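Long-range contact in cytochrome c (Pseudomonas aeruginosa, PDB 6RTE), which probably oxidises dihydro-heme d1 as the dehydrogenase NirN of heme d1 biosynthesis, and carries a heme c likely to serve in electron transfer: residues F404-W415 against G450-A461. Sequence-based numbering, arbitrary orientation.
Sequences FMRSHADSPYAW and GHVEFTRDGRYA
Phe454 turns its ring away from its own carbonyl carbon (chi1 -61°) and in between His408 and Trp415. Its leading edge points at the indole face, where Phe454 CZ sits 3.4 Å from Trp415 NE1, an edge-to-face pair with planes at 88°. His408, whose CG lies opposite its backbone nitrogen (chi1 -165°), lays its CB over one face of the Phe454 ring and sends its imidazole on to the turn 455-458. There Gly458 CA rests over the centre of the His408 ring, and His408 NE2 donates to Arg456 O (3.0 Å), a carbonyl it meets from above its plane. At the other ring nitrogen, ND1 accepts the backbone N-H of Asp410, so both ring nitrogens are engaged, which fixes the rotation of the imidazole. Ser411 OG likewise takes the indole N-H of Trp415 almost in the ring plane. These contacts join consecutive blades of the eight-bladed beta-propeller: 404-415 takes in the first strand of one four-stranded blade and the start of its second, and 450-461 nearly all of the first and the start of the second of the next. On the same indole, Ala461 CB packs against Trp415 CZ3 (3.5 Å) and Val452 CG1 against Trp415 CE3. Further along the strands, Arg406 bends at chi2 to bring its guanidinium to Glu453 in a salt bridge, Arg406 NH2 to Glu453 OE1 2.9 Å; the two planes are steeply inclined and the component hydrogen bonds are weak. Glu453 OE2 also accepts from the backbone of Asn496. At the far end His451 lays CB over the centre of the Phe404 ring and turns its imidazole edge toward the same ring, while its ND1 is hydrogen-bonded to Lys494 NZ. Between the turns 408-411 and 455-458, a water donates to both Asp410 OD1 (2.8 Å) and Gly458 O (2.7 Å).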
# COMPACT_ATOMS: atom_id res chain seq x y z
N PHE A 404 -7.79 3.51 8.36
CA PHE A 404 -8.08 4.24 7.13
C PHE A 404 -8.85 5.52 7.41
O PHE A 404 -9.58 5.63 8.40
CB PHE A 404 -8.90 3.38 6.15
CG PHE A 404 -8.19 2.14 5.69
CD1 PHE A 404 -7.15 2.23 4.78
CD2 PHE A 404 -8.55 0.89 6.18
CE1 PHE A 404 -6.49 1.09 4.35
CE2 PHE A 404 -7.89 -0.25 5.76
CZ PHE A 404 -6.86 -0.15 4.85
N MET A 405 -8.68 6.49 6.51
CA MET A 405 -9.37 7.77 6.58
C MET A 405 -9.50 8.32 5.18
O MET A 405 -8.53 8.30 4.41
CB MET A 405 -8.61 8.75 7.48
CG MET A 405 -9.50 9.80 8.14
SD MET A 405 -8.84 10.31 9.73
CE MET A 405 -10.11 11.44 10.27
N ARG A 406 -10.68 8.82 4.84
CA ARG A 406 -10.94 9.34 3.51
C ARG A 406 -12.07 10.35 3.59
O ARG A 406 -12.90 10.31 4.50
CB ARG A 406 -11.31 8.21 2.54
CG ARG A 406 -11.04 8.54 1.07
CD ARG A 406 -9.56 8.54 0.77
NE ARG A 406 -9.28 8.21 -0.62
CZ ARG A 406 -9.22 9.10 -1.62
NH1 ARG A 406 -9.43 10.39 -1.39
NH2 ARG A 406 -8.95 8.68 -2.85
N SER A 407 -12.10 11.25 2.61
CA SER A 407 -13.19 12.20 2.47
C SER A 407 -13.25 12.66 1.02
O SER A 407 -12.58 12.10 0.14
CB SER A 407 -13.01 13.38 3.43
OG SER A 407 -14.16 14.20 3.42
N HIS A 408 -14.06 13.68 0.76
CA HIS A 408 -14.27 14.21 -0.58
C HIS A 408 -14.75 15.65 -0.43
O HIS A 408 -15.41 15.99 0.56
CB HIS A 408 -15.30 13.38 -1.36
CG HIS A 408 -15.30 13.62 -2.84
ND1 HIS A 408 -16.05 14.63 -3.43
CD2 HIS A 408 -14.67 12.99 -3.85
CE1 HIS A 408 -15.87 14.60 -4.73
NE2 HIS A 408 -15.04 13.61 -5.02
N ALA A 409 -14.40 16.49 -1.41
CA ALA A 409 -14.83 17.88 -1.38
C ALA A 409 -16.34 17.99 -1.26
O ALA A 409 -16.85 18.91 -0.60
CB ALA A 409 -14.34 18.61 -2.64
N ASP A 410 -17.07 17.05 -1.86
CA ASP A 410 -18.53 17.04 -1.85
C ASP A 410 -19.11 16.40 -0.60
O ASP A 410 -20.34 16.43 -0.42
CB ASP A 410 -19.03 16.32 -3.11
CG ASP A 410 -20.55 16.21 -3.18
OD1 ASP A 410 -21.10 15.20 -2.69
OD2 ASP A 410 -21.20 17.13 -3.72
N SER A 411 -18.28 15.83 0.28
CA SER A 411 -18.83 15.19 1.48
C SER A 411 -18.61 16.07 2.71
O SER A 411 -17.55 16.68 2.85
CB SER A 411 -18.19 13.83 1.73
OG SER A 411 -18.77 13.19 2.85
N PRO A 412 -19.57 16.15 3.63
CA PRO A 412 -19.36 16.89 4.88
C PRO A 412 -18.75 16.08 6.01
O PRO A 412 -18.63 16.61 7.12
CB PRO A 412 -20.78 17.33 5.24
CG PRO A 412 -21.64 16.22 4.75
CD PRO A 412 -20.95 15.63 3.53
N TYR A 413 -18.35 14.83 5.77
CA TYR A 413 -17.81 13.97 6.81
C TYR A 413 -16.45 13.43 6.41
O TYR A 413 -16.13 13.31 5.22
CB TYR A 413 -18.73 12.77 7.10
CG TYR A 413 -20.21 13.10 7.12
CD1 TYR A 413 -20.80 13.70 8.22
CD2 TYR A 413 -21.02 12.77 6.03
CE1 TYR A 413 -22.15 13.99 8.24
CE2 TYR A 413 -22.37 13.05 6.04
CZ TYR A 413 -22.93 13.66 7.15
OH TYR A 413 -24.29 13.94 7.16
N ALA A 414 -15.65 13.11 7.41
CA ALA A 414 -14.46 12.28 7.25
C ALA A 414 -14.81 10.85 7.65
O ALA A 414 -15.34 10.62 8.74
CB ALA A 414 -13.30 12.80 8.09
N TRP A 415 -14.52 9.90 6.76
CA TRP A 415 -14.94 8.52 6.93
C TRP A 415 -13.75 7.71 7.43
O TRP A 415 -12.71 7.65 6.76
CB TRP A 415 -15.46 7.95 5.61
CG TRP A 415 -16.58 8.73 4.96
CD1 TRP A 415 -16.64 10.09 4.77
CD2 TRP A 415 -17.78 8.20 4.39
NE1 TRP A 415 -17.81 10.43 4.14
CE2 TRP A 415 -18.53 9.29 3.89
CE3 TRP A 415 -18.30 6.91 4.25
CZ2 TRP A 415 -19.76 9.12 3.26
CZ3 TRP A 415 -19.53 6.75 3.64
CH2 TRP A 415 -20.25 7.85 3.15
N GLY A 450 -13.73 -1.79 6.57
CA GLY A 450 -12.67 -0.81 6.50
C GLY A 450 -12.36 -0.34 5.10
O GLY A 450 -12.51 -1.09 4.14
N HIS A 451 -11.91 0.91 5.00
CA HIS A 451 -11.46 1.57 3.78
C HIS A 451 -12.62 2.08 2.94
O HIS A 451 -13.54 1.32 2.59
CB HIS A 451 -10.61 0.65 2.90
CG HIS A 451 -9.98 1.38 1.75
ND1 HIS A 451 -10.64 1.60 0.56
CD2 HIS A 451 -8.77 1.97 1.62
CE1 HIS A 451 -9.85 2.28 -0.26
NE2 HIS A 451 -8.71 2.51 0.36
N VAL A 452 -12.56 3.35 2.58
CA VAL A 452 -13.62 4.05 1.86
C VAL A 452 -13.01 4.77 0.67
O VAL A 452 -11.98 5.44 0.82
CB VAL A 452 -14.36 5.03 2.79
CG1 VAL A 452 -15.39 5.85 2.01
CG2 VAL A 452 -15.02 4.28 3.94
N GLU A 453 -13.64 4.63 -0.49
CA GLU A 453 -13.31 5.42 -1.68
C GLU A 453 -14.61 5.93 -2.28
O GLU A 453 -15.65 5.27 -2.18
CB GLU A 453 -12.53 4.58 -2.71
CG GLU A 453 -12.01 5.35 -3.90
CD GLU A 453 -10.72 6.09 -3.62
OE1 GLU A 453 -10.38 6.23 -2.43
OE2 GLU A 453 -10.05 6.51 -4.57
N PHE A 454 -14.55 7.12 -2.89
CA PHE A 454 -15.71 7.75 -3.49
C PHE A 454 -15.65 7.68 -5.02
O PHE A 454 -14.59 7.52 -5.61
CB PHE A 454 -15.82 9.22 -3.07
CG PHE A 454 -15.97 9.43 -1.59
CD1 PHE A 454 -14.86 9.55 -0.78
CD2 PHE A 454 -17.23 9.51 -1.02
CE1 PHE A 454 -14.99 9.74 0.58
CE2 PHE A 454 -17.37 9.71 0.35
CZ PHE A 454 -16.25 9.82 1.15
N THR A 455 -16.83 7.83 -5.64
CA THR A 455 -16.90 8.16 -7.06
C THR A 455 -16.26 9.52 -7.30
O THR A 455 -16.06 10.32 -6.37
CB THR A 455 -18.34 8.19 -7.55
OG1 THR A 455 -19.12 9.02 -6.68
CG2 THR A 455 -18.94 6.79 -7.59
N ARG A 456 -15.95 9.80 -8.57
CA ARG A 456 -15.22 11.03 -8.87
C ARG A 456 -15.98 12.27 -8.42
O ARG A 456 -15.36 13.24 -7.98
CB ARG A 456 -14.89 11.10 -10.37
CG ARG A 456 -16.10 11.14 -11.30
CD ARG A 456 -15.69 11.16 -12.77
NE ARG A 456 -14.85 12.32 -13.09
CZ ARG A 456 -14.81 12.91 -14.29
NH1 ARG A 456 -15.56 12.46 -15.29
NH2 ARG A 456 -14.03 13.96 -14.49
N ASP A 457 -17.31 12.24 -8.49
CA ASP A 457 -18.14 13.37 -8.06
C ASP A 457 -18.59 13.26 -6.60
O ASP A 457 -19.34 14.13 -6.14
CB ASP A 457 -19.37 13.49 -8.97
CG ASP A 457 -20.33 12.32 -8.83
OD1 ASP A 457 -19.99 11.36 -8.10
OD2 ASP A 457 -21.42 12.36 -9.44
N GLY A 458 -18.15 12.23 -5.88
CA GLY A 458 -18.47 12.12 -4.46
C GLY A 458 -19.88 11.68 -4.14
O GLY A 458 -20.24 11.66 -2.96
N ARG A 459 -20.69 11.33 -5.14
CA ARG A 459 -22.07 10.95 -4.89
C ARG A 459 -22.20 9.60 -4.20
O ARG A 459 -23.21 9.36 -3.53
CB ARG A 459 -22.87 10.92 -6.19
CG ARG A 459 -23.37 12.28 -6.66
CD ARG A 459 -24.29 12.13 -7.87
NE ARG A 459 -23.63 11.43 -8.97
CZ ARG A 459 -24.24 10.64 -9.86
NH1 ARG A 459 -23.53 10.05 -10.81
NH2 ARG A 459 -25.55 10.43 -9.78
N TYR A 460 -21.22 8.71 -4.34
CA TYR A 460 -21.28 7.39 -3.75
C TYR A 460 -19.97 7.05 -3.06
O TYR A 460 -18.90 7.50 -3.48
CB TYR A 460 -21.60 6.31 -4.79
CG TYR A 460 -22.92 6.50 -5.49
CD1 TYR A 460 -24.10 6.06 -4.91
CD2 TYR A 460 -22.99 7.13 -6.72
CE1 TYR A 460 -25.32 6.24 -5.54
CE2 TYR A 460 -24.20 7.32 -7.36
CZ TYR A 460 -25.36 6.87 -6.77
OH TYR A 460 -26.56 7.05 -7.40
N ALA A 461 -20.07 6.25 -2.00
CA ALA A 461 -18.92 5.79 -1.24
C ALA A 461 -18.89 4.27 -1.27
O ALA A 461 -19.93 3.61 -1.15
CB ALA A 461 -18.98 6.28 0.21
O HOH W 1 -20.14 13.28 -0.84